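Local structure of 2S Albumin protein (Dolichos, 6IX1) at residues E20-V25 / L42-S47. The protein is a seed albumin of the hemopexin fold, whose biological role is not firmly established but which probably binds small ligands, as related plant hemopexin-type albumins do. Numbering follows the deposited sequence. Where two conformers were deposited one is given.
Sequences ECNKYV and LRLISS
Tyr24 and Arg43 form the antiparallel hydrogen-bonded pair that ties 20-25 to 42-47: Tyr24 N donates a hydrogen bond to Arg43 O at 2.8 Å, and Arg43 N donates to Tyr24 O at 3.0 Å. Two residues on, past the non-hydrogen-bonded pair Lys23 and Leu44, Ile45 N at the start of the helix donates to Asn22 O at 3.0 Å, nearly straight at 169°. A water that can donate to Asn22 O accepts a hydrogen bond from Ser46 N.

On the face shared by Tyr24 and Arg43 the two side chains run side by side. A chi1 of 78° sets the tyrosine CG between the backbone N and the carbonyl carbon, which brings the ring alongside the arginine, CE1 near its CB and CG. The ring edge meets Leu44 O, 3.6 Å from Tyr24 CE1, and Tyr24 OH receives a weak bond from Arg43 NH1. A leucine in place of Tyr24 would probably leave NH1 without this phenol partner and open a gap beside the arginine's CB and CG.

Among apolar contacts, Tyr24 CD1 lies 4.2 Å from Ile45 CG1, Val25 CG1 4.1 Å from Leu42 CD1, and Leu42 CD1 3.7 Å from Lys23 CB. Ile45 CD1 makes a van der Waals contact with the backbone oxygen of Cys21.

The contact joins strand 23-28 to the edge strand 37-44 and the start of helix 45-48, in a four-stranded antiparallel blade of the hemopexin propeller; Phe49 meets the Tyr24 ring, and strand 15-20 continues the sheet beyond Val25 through Phe18.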
loop_
_atom_site.group_PDB
_atom_site.type_symbol
_atom_site.label_atom_id
_atom_site.label_comp_id
_atom_site.label_asym_id
_atom_site.label_seq_id
_atom_site.Cartn_x
_atom_site.Cartn_y
_atom_site.Cartn_z
ATOM N N GLU A 20 3.729 -6.964 7.510
ATOM C CA GLU A 20 3.360 -6.940 8.933
ATOM C C GLU A 20 4.679 -6.948 9.694
ATOM O O GLU A 20 5.355 -7.977 9.767
ATOM C CB GLU A 20 2.461 -8.110 9.268
ATOM C CG GLU A 20 1.351 -8.269 8.259
ATOM C CD GLU A 20 1.153 -9.704 7.775
ATOM O OE1 GLU A 20 0.277 -10.041 8.174
ATOM O OE2 GLU A 20 1.996 -10.410 7.057
ATOM N N CYS A 21 5.051 -5.782 10.193
ATOM C CA CYS A 21 6.321 -5.592 10.876
ATOM C C CYS A 21 7.416 -5.983 9.884
ATOM O O CYS A 21 7.482 -5.472 8.777
ATOM C CB CYS A 21 6.388 -6.284 12.233
ATOM S SG CYS A 21 5.060 -5.677 13.259
ATOM N N ASN A 22 8.296 -6.846 10.337
ATOM C CA ASN A 22 9.450 -7.342 9.541
ATOM C C ASN A 22 9.127 -8.559 8.691
ATOM O O ASN A 22 10.106 -9.134 8.121
ATOM C CB ASN A 22 10.660 -7.627 10.438
ATOM C CG ASN A 22 10.380 -8.720 11.462
ATOM O OD1 ASN A 22 9.230 -9.044 11.735
ATOM N ND2 ASN A 22 11.411 -9.211 12.119
ATOM N N LYS A 23 7.867 -8.877 8.520
ATOM C CA LYS A 23 7.479 -10.097 7.797
ATOM C C LYS A 23 6.447 -9.798 6.745
ATOM O O LYS A 23 5.936 -8.660 6.637
ATOM C CB LYS A 23 6.921 -11.116 8.780
ATOM C CG LYS A 23 7.967 -11.558 9.813
ATOM C CD LYS A 23 7.506 -12.510 10.876
ATOM C CE LYS A 23 8.506 -12.647 12.022
ATOM N NZ LYS A 23 8.457 -11.445 12.896
ATOM N N TYR A 24 6.163 -10.750 5.888
ATOM C CA TYR A 24 5.131 -10.542 4.850
ATOM C C TYR A 24 4.493 -11.870 4.462
ATOM O O TYR A 24 5.023 -12.951 4.810
ATOM C CB TYR A 24 5.746 -9.876 3.612
ATOM C CG TYR A 24 6.527 -10.799 2.722
ATOM C CD1 TYR A 24 7.759 -11.251 3.048
ATOM C CD2 TYR A 24 5.961 -11.274 1.543
ATOM C CE1 TYR A 24 8.398 -12.227 2.274
ATOM C CE2 TYR A 24 6.619 -12.184 0.729
ATOM C CZ TYR A 24 7.879 -12.624 1.078
ATOM O OH TYR A 24 8.525 -13.540 0.317
ATOM N N VAL A 25 3.365 -11.794 3.769
ATOM C CA VAL A 25 2.698 -12.893 3.053
ATOM C C VAL A 25 2.398 -12.432 1.658
ATOM O O VAL A 25 2.298 -11.219 1.361
ATOM C CB VAL A 25 1.444 -13.455 3.725
ATOM C CG1 VAL A 25 1.799 -14.196 5.004
ATOM C CG2 VAL A 25 0.402 -12.415 3.895
ATOM N N LEU A 42 3.975 -16.829 5.991
ATOM C CA LEU A 42 4.592 -15.726 6.720
ATOM C C LEU A 42 6.108 -15.888 6.699
ATOM O O LEU A 42 6.626 -16.903 7.134
ATOM C CB LEU A 42 4.087 -15.649 8.137
ATOM C CG LEU A 42 4.514 -14.428 8.940
ATOM C CD1 LEU A 42 3.915 -13.154 8.404
ATOM C CD2 LEU A 42 4.120 -14.629 10.395
ATOM N N ARG A 43 6.834 -14.875 6.229
ATOM C CA ARG A 43 8.277 -14.946 5.913
ATOM C C ARG A 43 8.886 -13.630 6.268
ATOM O O ARG A 43 8.275 -12.593 5.991
ATOM C CB ARG A 43 8.509 -15.320 4.410
ATOM C CG ARG A 43 9.910 -15.521 3.921
ATOM C CD ARG A 43 9.762 -16.033 2.489
ATOM N NE ARG A 43 11.000 -16.470 1.886
ATOM C CZ ARG A 43 11.173 -16.690 0.593
ATOM N NH1 ARG A 43 10.197 -16.437 -0.272
ATOM N NH2 ARG A 43 12.364 -17.056 0.166
ATOM N N LEU A 44 10.113 -13.642 6.690
ATOM C CA LEU A 44 10.826 -12.363 6.885
ATOM C C LEU A 44 10.939 -11.715 5.525
ATOM O O LEU A 44 11.267 -12.308 4.472
ATOM C CB LEU A 44 12.237 -12.592 7.434
ATOM C CG LEU A 44 12.342 -13.045 8.868
ATOM C CD1 LEU A 44 13.774 -13.452 9.129
ATOM C CD2 LEU A 44 11.966 -11.910 9.748
ATOM N N ILE A 45 10.789 -10.394 5.514
ATOM C CA ILE A 45 11.115 -9.568 4.325
ATOM C C ILE A 45 12.532 -9.827 3.827
ATOM O O ILE A 45 12.744 -9.966 2.615
ATOM C CB ILE A 45 10.833 -8.095 4.628
ATOM C CG1 ILE A 45 9.350 -7.819 4.944
ATOM C CG2 ILE A 45 11.387 -7.162 3.576
ATOM C CD1 ILE A 45 9.093 -6.528 5.647
ATOM N N SER A 46 13.482 -9.898 4.731
ATOM C CA SER A 46 14.876 -10.137 4.322
ATOM C C SER A 46 15.031 -11.470 3.594
ATOM O O SER A 46 15.974 -11.611 2.853
ATOM C CB SER A 46 15.780 -10.086 5.496
ATOM O OG SER A 46 15.397 -11.042 6.459
ATOM N N SER A 47 14.182 -12.441 3.875
ATOM C CA SER A 47 14.252 -13.755 3.193
ATOM C C SER A 47 13.639 -13.666 1.799
ATOM O O SER A 47 14.265 -14.097 0.786
ATOM C CB SER A 47 13.540 -14.778 4.048
ATOM O OG SER A 47 13.425 -16.026 3.373
HETATM O O HOH W 1 12.950 -9.007 7.567
#